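Local coordinates for d-3-phosphoglycerate dehydrogenase oxidoreductase protein (Ralstonia solanacearum, PDB 3GG9) that probably oxidises D-3-phosphoglycerate using NAD as cofactor, at residues A[54-59]-A[76-81]. Sequence-based numbering, arbitrary orientation.
Sequences LIRERT and SQTGRV. With SO4 (sulfate ion), chain E.
Thr78 O is gripped by two side chains, Arg56 from across the contact and the neighbouring Gln77. In one of its two modelled conformers, Arg56 donates through NH2 to Thr78 O (2.7 Å), which sits at the edge of the guanidinium and in its plane, while Gln77 NE2 donates to the same oxygen almost in its own amide plane. The amide nitrogen of Gln77 then spans the contact: its second bond reaches Arg56 O at 2.9 Å, bent to 138° at the hydrogen. The Arg56 side chain folds back in this conformer through bends at chi2 and chi3, which also bring NH2 to a lone pair of Arg80 O in a longer bond of 3.3 Å.

Thr78 OG1 bridges the two backbones where regular pairing of the parallel strands 51-54 and 74-77 gives out. It donates to a lone pair of Leu54 O (2.7 Å) and accepts a nearly straight bond, 168°, from Arg56 N; with chi1 at 54°, OG1 sits between Thr78's own N and carbonyl carbon, and from there meets both. Leu54 O also takes the amide of Thr78. Both segments leave the C-terminal ends of adjacent strands in the five-stranded parallel sheet, the usual place for binding loops in such alpha/beta folds, and the first continues into a type II' turn from Ile55 to Arg58.

Beside Gly79 and Arg80 a sulfate, probably from the crystallisation liquor, lies over one face of the guanidinium of this Arg56 conformer, offset toward the rim, with its O1 2.8 Å from Arg56 NE. Arg80 N donates to sulfate O2 at 2.7 Å, and Arg224 and Tyr312 bind the same anion.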
loop_
_atom_site.group_PDB
_atom_site.type_symbol
_atom_site.label_atom_id
_atom_site.label_comp_id
_atom_site.label_asym_id
_atom_site.label_seq_id
_atom_site.Cartn_x
_atom_site.Cartn_y
_atom_site.Cartn_z
ATOM N N LEU A 54 8.662 -28.558 0.224
ATOM C CA LEU A 54 8.356 -27.636 1.314
ATOM C C LEU A 54 8.325 -26.197 0.806
ATOM O O LEU A 54 9.175 -25.789 0.003
ATOM C CB LEU A 54 9.389 -27.762 2.439
ATOM C CG LEU A 54 9.532 -29.109 3.165
ATOM C CD1 LEU A 54 10.567 -29.016 4.281
ATOM C CD2 LEU A 54 8.193 -29.558 3.740
ATOM N N ILE A 55 7.336 -25.448 1.282
ATOM C CA ILE A 55 7.188 -24.024 0.997
ATOM C C ILE A 55 7.845 -23.234 2.114
ATOM O O ILE A 55 7.298 -23.104 3.209
ATOM C CB ILE A 55 5.710 -23.612 0.809
ATOM C CG1 ILE A 55 5.023 -24.516 -0.222
ATOM C CG2 ILE A 55 5.599 -22.111 0.445
ATOM C CD1 ILE A 55 3.578 -24.140 -0.543
ATOM N N ARG A 56 9.038 -22.736 1.810
ATOM C CA ARG A 56 9.826 -21.957 2.751
ATOM C C ARG A 56 9.910 -22.614 4.134
ATOM O O ARG A 56 10.230 -23.793 4.233
ATOM C CB ARG A 56 9.331 -20.502 2.779
ATOM C CG ARG A 56 9.568 -19.795 1.436
ATOM C CD ARG A 56 11.036 -19.868 1.015
ATOM N NE ARG A 56 11.939 -19.389 2.065
ATOM C CZ ARG A 56 12.952 -20.082 2.589
ATOM N NH1 ARG A 56 13.690 -19.541 3.547
ATOM N NH2 ARG A 56 13.237 -21.303 2.159
ATOM N N GLU A 57 9.596 -21.880 5.196
ATOM C CA GLU A 57 9.659 -22.464 6.541
ATOM C C GLU A 57 8.306 -22.843 7.137
ATOM O O GLU A 57 8.168 -22.921 8.360
ATOM C CB GLU A 57 10.407 -21.528 7.498
ATOM C CG GLU A 57 11.817 -21.149 7.039
ATOM C CD GLU A 57 12.843 -21.207 8.177
ATOM O OE1 GLU A 57 14.053 -21.379 7.886
ATOM O OE2 GLU A 57 12.445 -21.100 9.359
ATOM N N ARG A 58 7.308 -23.087 6.288
ATOM C CA ARG A 58 5.947 -23.351 6.781
ATOM C C ARG A 58 5.791 -24.645 7.616
ATOM O O ARG A 58 4.926 -24.719 8.509
ATOM C CB ARG A 58 4.934 -23.315 5.626
ATOM C CG ARG A 58 4.799 -21.933 4.949
ATOM C CD ARG A 58 3.713 -21.913 3.892
ATOM N NE ARG A 58 3.759 -20.658 3.150
ATOM C CZ ARG A 58 3.126 -20.393 2.003
ATOM N NH1 ARG A 58 2.362 -21.268 1.381
ATOM N NH2 ARG A 58 3.293 -19.213 1.455
ATOM N N THR A 59 6.610 -25.651 7.309
ATOM C CA THR A 59 6.628 -26.930 8.034
ATOM C C THR A 59 8.061 -27.225 8.475
ATOM O O THR A 59 9.005 -27.074 7.692
ATOM C CB THR A 59 6.060 -28.099 7.171
ATOM O OG1 THR A 59 4.641 -27.957 7.061
ATOM C CG2 THR A 59 6.340 -29.475 7.805
ATOM N N SER A 76 12.639 -31.437 -1.103
ATOM C CA SER A 76 13.021 -30.336 -1.981
ATOM C C SER A 76 12.504 -29.013 -1.424
ATOM O O SER A 76 11.302 -28.796 -1.339
ATOM C CB SER A 76 12.508 -30.552 -3.415
ATOM O OG SER A 76 13.173 -29.642 -4.278
ATOM N N GLN A 77 13.444 -28.149 -1.051
ATOM C CA GLN A 77 13.178 -26.884 -0.393
ATOM C C GLN A 77 13.073 -25.768 -1.406
ATOM O O GLN A 77 13.995 -25.572 -2.222
ATOM C CB GLN A 77 14.327 -26.557 0.567
ATOM C CG GLN A 77 14.128 -25.317 1.390
ATOM C CD GLN A 77 12.859 -25.408 2.189
ATOM O OE1 GLN A 77 12.671 -26.327 2.970
ATOM N NE2 GLN A 77 11.959 -24.477 1.962
ATOM N N THR A 78 11.962 -25.031 -1.337
ATOM C CA THR A 78 11.819 -23.777 -2.075
ATOM C C THR A 78 12.670 -22.735 -1.341
ATOM O O THR A 78 12.568 -22.600 -0.124
ATOM C CB THR A 78 10.323 -23.310 -2.184
ATOM O OG1 THR A 78 9.738 -23.246 -0.879
ATOM C CG2 THR A 78 9.496 -24.227 -3.097
ATOM N N GLY A 79 13.543 -22.046 -2.066
ATOM C CA GLY A 79 14.471 -21.113 -1.452
ATOM C C GLY A 79 15.613 -21.800 -0.716
ATOM O O GLY A 79 15.842 -23.000 -0.889
ATOM N N ARG A 80 16.321 -21.033 0.113
ATOM C CA ARG A 80 17.550 -21.489 0.780
ATOM C C ARG A 80 17.319 -22.473 1.941
ATOM O O ARG A 80 16.283 -22.452 2.608
ATOM C CB ARG A 80 18.375 -20.278 1.260
ATOM C CG ARG A 80 17.808 -19.562 2.497
ATOM C CD ARG A 80 18.293 -18.109 2.612
ATOM N NE ARG A 80 19.541 -17.974 3.370
ATOM C CZ ARG A 80 19.620 -17.872 4.699
ATOM N NH1 ARG A 80 20.806 -17.747 5.284
ATOM N NH2 ARG A 80 18.520 -17.897 5.451
ATOM N N VAL A 81 18.305 -23.336 2.163
ATOM C CA VAL A 81 18.324 -24.229 3.318
ATOM C C VAL A 81 19.351 -23.691 4.306
ATOM O O VAL A 81 20.534 -23.553 3.965
ATOM C CB VAL A 81 18.699 -25.690 2.933
ATOM C CG1 VAL A 81 18.607 -26.608 4.152
ATOM C CG2 VAL A 81 17.802 -26.207 1.825
HETATM S S SO4 E . 14.766 -17.328 0.550
HETATM O O1 SO4 E . 13.407 -17.772 0.318
HETATM O O2 SO4 E . 15.701 -18.368 0.164
HETATM O O3 SO4 E . 15.021 -16.139 -0.252
HETATM O O4 SO4 E . 14.897 -17.013 1.972
#